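Transcriptional regulator URE2 (Saccharomyces cerevisiae, PDB 1G6W) represses nitrogen catabolic genes in yeast by holding GATA transcriptional activators in the cytoplasm, has glutathione peroxidase activity, and can form a prion. Local coordinates at residues B[20-25]-B[47-52]; B[117-122]-B[207-212]. All coordinates share one frame; numbering follows the deposited sequence.

Contact 1 of 2, residues B[20-25]-B[47-52]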
loop_
_atom_site.group_PDB
_atom_site.type_symbol
_atom_site.label_atom_id
_atom_site.label_comp_id
_atom_site.label_asym_id
_atom_site.label_seq_id
_atom_site.Cartn_x
_atom_site.Cartn_y
_atom_site.Cartn_z
ATOM N N GLY B 20 -22.766 -11.807 2.869
ATOM C CA GLY B 20 -22.847 -10.365 2.715
ATOM C C GLY B 20 -21.565 -9.708 3.186
ATOM O O GLY B 20 -20.520 -10.353 3.228
ATOM N N TYR B 21 -21.634 -8.431 3.547
ATOM C CA TYR B 21 -20.446 -7.720 4.009
ATOM C C TYR B 21 -20.710 -6.726 5.140
ATOM O O TYR B 21 -21.719 -6.021 5.136
ATOM C CB TYR B 21 -19.790 -6.967 2.840
ATOM C CG TYR B 21 -19.449 -7.827 1.643
ATOM C CD1 TYR B 21 -20.407 -8.119 0.671
ATOM C CD2 TYR B 21 -18.179 -8.381 1.499
ATOM C CE1 TYR B 21 -20.105 -8.944 -0.416
ATOM C CE2 TYR B 21 -17.864 -9.208 0.420
ATOM C CZ TYR B 21 -18.830 -9.485 -0.534
ATOM O OH TYR B 21 -18.518 -10.297 -1.608
ATOM N N THR B 22 -19.804 -6.681 6.115
ATOM C CA THR B 22 -19.901 -5.726 7.222
ATOM C C THR B 22 -18.651 -4.871 7.186
ATOM O O THR B 22 -17.536 -5.380 7.224
ATOM C CB THR B 22 -19.950 -6.383 8.615
ATOM O OG1 THR B 22 -21.136 -7.170 8.746
ATOM C CG2 THR B 22 -19.952 -5.302 9.694
ATOM N N LEU B 23 -18.838 -3.565 7.121
ATOM C CA LEU B 23 -17.713 -2.656 7.072
ATOM C C LEU B 23 -17.577 -1.852 8.352
ATOM O O LEU B 23 -18.495 -1.120 8.722
ATOM C CB LEU B 23 -17.876 -1.689 5.900
ATOM C CG LEU B 23 -16.846 -0.559 5.825
ATOM C CD1 LEU B 23 -15.515 -1.138 5.389
ATOM C CD2 LEU B 23 -17.310 0.517 4.852
ATOM N N PHE B 24 -16.441 -1.997 9.032
ATOM C CA PHE B 24 -16.181 -1.218 10.236
ATOM C C PHE B 24 -15.469 0.022 9.733
ATOM O O PHE B 24 -14.461 -0.082 9.042
ATOM C CB PHE B 24 -15.282 -1.974 11.217
ATOM C CG PHE B 24 -15.931 -3.187 11.821
ATOM C CD1 PHE B 24 -15.831 -4.431 11.201
ATOM C CD2 PHE B 24 -16.662 -3.083 12.997
ATOM C CE1 PHE B 24 -16.454 -5.556 11.748
ATOM C CE2 PHE B 24 -17.286 -4.200 13.549
ATOM C CZ PHE B 24 -17.182 -5.442 12.921
ATOM N N SER B 25 -15.997 1.193 10.065
ATOM C CA SER B 25 -15.407 2.442 9.597
ATOM C C SER B 25 -15.497 3.544 10.653
ATOM O O SER B 25 -15.562 3.280 11.855
ATOM C CB SER B 25 -16.124 2.879 8.305
ATOM O OG SER B 25 -15.543 4.030 7.713
ATOM N N ASN B 47 -23.380 -3.538 5.424
ATOM C CA ASN B 47 -23.856 -2.743 6.546
ATOM C C ASN B 47 -22.588 -2.147 7.142
ATOM O O ASN B 47 -21.532 -2.784 7.120
ATOM C CB ASN B 47 -24.563 -3.610 7.589
ATOM C CG ASN B 47 -25.022 -2.805 8.796
ATOM O OD1 ASN B 47 -25.873 -1.914 8.684
ATOM N ND2 ASN B 47 -24.452 -3.112 9.963
ATOM N N THR B 48 -22.682 -0.934 7.669
ATOM C CA THR B 48 -21.513 -0.278 8.241
ATOM C C THR B 48 -21.593 -0.074 9.744
ATOM O O THR B 48 -22.620 0.338 10.277
ATOM C CB THR B 48 -21.289 1.105 7.593
ATOM O OG1 THR B 48 -21.136 0.952 6.176
ATOM C CG2 THR B 48 -20.049 1.773 8.167
ATOM N N ILE B 49 -20.498 -0.369 10.429
ATOM C CA ILE B 49 -20.425 -0.166 11.867
ATOM C C ILE B 49 -19.410 0.945 12.071
ATOM O O ILE B 49 -18.253 0.799 11.683
ATOM C CB ILE B 49 -19.891 -1.408 12.623
ATOM C CG1 ILE B 49 -20.868 -2.582 12.512
ATOM C CG2 ILE B 49 -19.644 -1.045 14.083
ATOM C CD1 ILE B 49 -22.117 -2.434 13.335
ATOM N N PHE B 50 -19.835 2.058 12.657
ATOM C CA PHE B 50 -18.904 3.144 12.926
ATOM C C PHE B 50 -18.352 2.969 14.331
ATOM O O PHE B 50 -18.990 3.353 15.302
ATOM C CB PHE B 50 -19.590 4.507 12.810
ATOM C CG PHE B 50 -20.061 4.821 11.429
ATOM C CD1 PHE B 50 -21.388 4.622 11.071
ATOM C CD2 PHE B 50 -19.169 5.294 10.471
ATOM C CE1 PHE B 50 -21.824 4.887 9.773
ATOM C CE2 PHE B 50 -19.594 5.563 9.172
ATOM C CZ PHE B 50 -20.922 5.360 8.822
ATOM N N LEU B 51 -17.165 2.383 14.436
ATOM C CA LEU B 51 -16.552 2.161 15.738
ATOM C C LEU B 51 -16.381 3.450 16.521
ATOM O O LEU B 51 -15.818 4.428 16.023
ATOM C CB LEU B 51 -15.190 1.478 15.592
ATOM C CG LEU B 51 -15.200 -0.016 15.267
ATOM C CD1 LEU B 51 -13.778 -0.521 15.188
ATOM C CD2 LEU B 51 -15.954 -0.776 16.341
ATOM N N ASP B 52 -16.873 3.441 17.755
ATOM C CA ASP B 52 -16.768 4.593 18.635
ATOM C C ASP B 52 -15.420 4.475 19.340
ATOM O O ASP B 52 -15.306 3.803 20.366
ATOM C CB ASP B 52 -17.907 4.561 19.656
ATOM C CG ASP B 52 -18.003 5.835 20.472
ATOM O OD1 ASP B 52 -16.974 6.273 21.030
ATOM O OD2 ASP B 52 -19.116 6.395 20.564
#

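Contact 2 of 2, residues B[117-122]-B[207-212]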
loop_
_atom_site.group_PDB
_atom_site.type_symbol
_atom_site.label_atom_id
_atom_site.label_comp_id
_atom_site.label_asym_id
_atom_site.label_seq_id
_atom_site.Cartn_x
_atom_site.Cartn_y
_atom_site.Cartn_z
ATOM N N SER B 117 -0.816 -4.612 -12.794
ATOM C CA SER B 117 0.366 -4.110 -12.134
ATOM C C SER B 117 0.418 -2.582 -12.148
ATOM O O SER B 117 0.980 -1.973 -11.241
ATOM C CB SER B 117 1.615 -4.729 -12.758
ATOM O OG SER B 117 1.647 -6.126 -12.460
ATOM N N GLN B 118 -0.177 -1.948 -13.152
ATOM C CA GLN B 118 -0.176 -0.493 -13.161
ATOM C C GLN B 118 -1.186 -0.021 -12.109
ATOM O O GLN B 118 -0.913 0.891 -11.331
ATOM C CB GLN B 118 -0.537 0.051 -14.549
ATOM C CG GLN B 118 0.446 -0.333 -15.656
ATOM C CD GLN B 118 1.901 -0.037 -15.302
ATOM O OE1 GLN B 118 2.489 -0.683 -14.424
ATOM N NE2 GLN B 118 2.487 0.944 -15.983
ATOM N N ILE B 119 -2.350 -0.654 -12.071
ATOM C CA ILE B 119 -3.362 -0.293 -11.085
ATOM C C ILE B 119 -2.766 -0.395 -9.674
ATOM O O ILE B 119 -2.885 0.528 -8.859
ATOM C CB ILE B 119 -4.598 -1.223 -11.206
ATOM C CG1 ILE B 119 -5.366 -0.873 -12.489
ATOM C CG2 ILE B 119 -5.458 -1.129 -9.954
ATOM C CD1 ILE B 119 -6.377 -1.909 -12.920
ATOM N N ASN B 120 -2.109 -1.516 -9.398
ATOM C CA ASN B 120 -1.486 -1.727 -8.099
ATOM C C ASN B 120 -0.450 -0.653 -7.781
ATOM O O ASN B 120 -0.321 -0.227 -6.637
ATOM C CB ASN B 120 -0.829 -3.112 -8.048
ATOM C CG ASN B 120 -1.843 -4.229 -7.899
ATOM O OD1 ASN B 120 -1.514 -5.405 -8.039
ATOM N ND2 ASN B 120 -3.089 -3.861 -7.605
ATOM N N ALA B 121 0.291 -0.223 -8.794
ATOM C CA ALA B 121 1.304 0.790 -8.580
ATOM C C ALA B 121 0.619 2.025 -8.019
ATOM O O ALA B 121 0.989 2.522 -6.957
ATOM C CB ALA B 121 2.021 1.113 -9.897
ATOM N N TRP B 122 -0.401 2.504 -8.732
ATOM C CA TRP B 122 -1.141 3.678 -8.301
ATOM C C TRP B 122 -1.797 3.451 -6.953
ATOM O O TRP B 122 -1.816 4.351 -6.116
ATOM C CB TRP B 122 -2.199 4.062 -9.343
ATOM C CG TRP B 122 -1.608 4.730 -10.554
ATOM C CD1 TRP B 122 -1.542 4.225 -11.820
ATOM C CD2 TRP B 122 -0.945 6.005 -10.596
ATOM N NE1 TRP B 122 -0.874 5.102 -12.649
ATOM C CE2 TRP B 122 -0.496 6.201 -11.923
ATOM C CE3 TRP B 122 -0.685 6.996 -9.639
ATOM C CZ2 TRP B 122 0.201 7.350 -12.322
ATOM C CZ3 TRP B 122 0.011 8.142 -10.032
ATOM C CH2 TRP B 122 0.446 8.307 -11.367
ATOM N N TRP B 207 -8.371 8.679 -17.312
ATOM C CA TRP B 207 -8.132 7.776 -16.193
ATOM C C TRP B 207 -6.662 7.372 -16.063
ATOM O O TRP B 207 -5.881 7.502 -17.010
ATOM C CB TRP B 207 -9.020 6.542 -16.332
ATOM C CG TRP B 207 -10.474 6.899 -16.418
ATOM C CD1 TRP B 207 -11.272 6.848 -17.532
ATOM C CD2 TRP B 207 -11.294 7.416 -15.363
ATOM N NE1 TRP B 207 -12.536 7.303 -17.232
ATOM C CE2 TRP B 207 -12.576 7.658 -15.909
ATOM C CE3 TRP B 207 -11.071 7.701 -14.011
ATOM C CZ2 TRP B 207 -13.629 8.173 -15.149
ATOM C CZ3 TRP B 207 -12.117 8.213 -13.255
ATOM C CH2 TRP B 207 -13.380 8.444 -13.825
ATOM N N LEU B 208 -6.287 6.888 -14.883
ATOM C CA LEU B 208 -4.908 6.489 -14.631
ATOM C C LEU B 208 -4.436 5.293 -15.456
ATOM O O LEU B 208 -3.291 5.259 -15.897
ATOM C CB LEU B 208 -4.699 6.213 -13.133
ATOM C CG LEU B 208 -4.860 7.440 -12.221
ATOM C CD1 LEU B 208 -4.687 7.043 -10.755
ATOM C CD2 LEU B 208 -3.850 8.503 -12.610
ATOM N N VAL B 209 -5.309 4.316 -15.671
ATOM C CA VAL B 209 -4.916 3.152 -16.444
ATOM C C VAL B 209 -6.041 2.498 -17.237
ATOM O O VAL B 209 -7.178 2.401 -16.772
ATOM C CB VAL B 209 -4.225 2.073 -15.540
ATOM C CG1 VAL B 209 -4.493 2.353 -14.078
ATOM C CG2 VAL B 209 -4.721 0.677 -15.892
ATOM N N GLY B 210 -5.698 2.053 -18.443
ATOM C CA GLY B 210 -6.655 1.379 -19.301
ATOM C C GLY B 210 -7.794 2.236 -19.809
ATOM O O GLY B 210 -8.812 1.712 -20.249
ATOM N N ASP B 211 -7.637 3.550 -19.740
ATOM C CA ASP B 211 -8.668 4.453 -20.232
ATOM C C ASP B 211 -10.067 4.056 -19.758
ATOM O O ASP B 211 -11.040 4.145 -20.501
ATOM C CB ASP B 211 -8.622 4.495 -21.765
ATOM C CG ASP B 211 -7.332 5.121 -22.296
ATOM O OD1 ASP B 211 -6.947 4.818 -23.452
ATOM O OD2 ASP B 211 -6.711 5.924 -21.561
ATOM N N LYS B 212 -10.152 3.606 -18.514
ATOM C CA LYS B 212 -11.420 3.223 -17.909
ATOM C C LYS B 212 -11.277 3.471 -16.419
ATOM O O LYS B 212 -10.165 3.576 -15.906
ATOM C CB LYS B 212 -11.733 1.747 -18.166
ATOM C CG LYS B 212 -10.651 0.792 -17.704
ATOM C CD LYS B 212 -11.074 -0.664 -17.860
ATOM C CE LYS B 212 -12.147 -1.058 -16.846
ATOM N NZ LYS B 212 -12.433 -2.534 -16.871
#

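Contact 1 of 2, residues B[20-25]-B[47-52]
Phe24 and Ile49 are paired across two parallel strands, and their side chains run next to each other in the same direction. With CG of Phe24 beside its backbone N (chi1 -67°), its CD2 comes to 3.7 Å from Ile49 CB, and the ring meets the isoleucine obliquely. The CG2 branch of Ile49, anti to its backbone N, also touches this side of the ring. CG1 lies by Phe24 CE2 as well and meets Thr22 CG2 at 4.0 Å, the threonine and isoleucine side chains crossing at a slant. Leu51 brings CG to 4.1 Å from Phe24 CD2, so Ile49 and Leu51 both border that ring atom. The side chain of Leu51 is also about 4 Å from those of His58, which binds glutathione, and Val72, assigned to the same site. Phe12 and Phe63 meet the Phe24 ring edge-to-face, and helix 7-12 packs on Thr22, Ile49 and Leu51.

The strands are the two parallel ones of the thioredoxin-fold domain that opens the GST fold, joined through helix 30-41 in a beta-alpha-beta crossover. Their segment axes approach to 4.6 Å, their N-to-C directions 25° apart. The ladder begins with Asn47 N to Tyr21 O at 3.0 Å. Leu23 N then gives Asn47 O a nearly straight bond of 2.8 Å, Ile49 N reaches Leu23 O at 2.7 Å, and Ser25 N binds Ile49 O; the last rung, from Leu51 N to Ser25 O, is weak.

Leu23, Ser25, Thr48 and Phe50 occupy the other face. With OG1 of Thr48 beside its backbone N (chi1 -58°), the methyl CG2 lies anti to that N and over one face of the Phe50 ring two residues on in the same strand, displaced toward the rim. Arg27 makes a cation-pi contact with that ring.

Contact 2 of 2, residues B[117-122]-B[207-212]
Leu208 sits over one face of the Trp122 indole. Its CB lies 4.1 Å from the centroid of the five-membered ring and 16° off the ring normal, a CH-pi contact, and its CD1 comes to 3.9 Å from Trp122 CG. CD2 stands 4.1 Å above the indole plane, over its centre, on the same side as CB and CD1. Val209 packs beside it, on Ile119: its CG1 is 3.7 Å from Ile119 CG1, the two side chains crossing at about a right angle, and the same methyl approaches Trp122 CD1 obliquely. No hydrogen bond links the segments; the touching atoms are carbons of Ile119, Trp122, Leu208 and Val209, with CB of Gln118 at the border.

Polar groups further out position the loop. Leu208 N is hydrogen-bonded to Asp217 OD1 and Leu208 O to Arg173 NE, which tie its backbone to helices 215-218 and 149-178. Trp122 also packs on Ala169 and Ala216, and it meets Trp86, from the N-terminal half of the second subunit, edge-to-face. Loop 207-212 leads into helix 215-218 and packs against helix 113-143 within the helical C-terminal domain of the GST fold.

Overall arrangement
From the N terminus, contact 1 comes first: strand 21-25 leads through helix 30-41 to strand 46-50, closing a loop of 21 residues. The chain then completes that sheet with strands 74-77 and 83-85 and passes through helix 88-103 into the helical domain. Contact 2 opens there on helix 113-143 and closes 84 residues later, after helix 149-178. The two loops follow in series, without nesting or crossing. Contact 1 lies wholly in the thioredoxin-like domain and contact 2 wholly in the helical domain. Their centres are 28 Å apart on opposite sides of the chain's centre, and their nearest atoms remain about 18 Å apart.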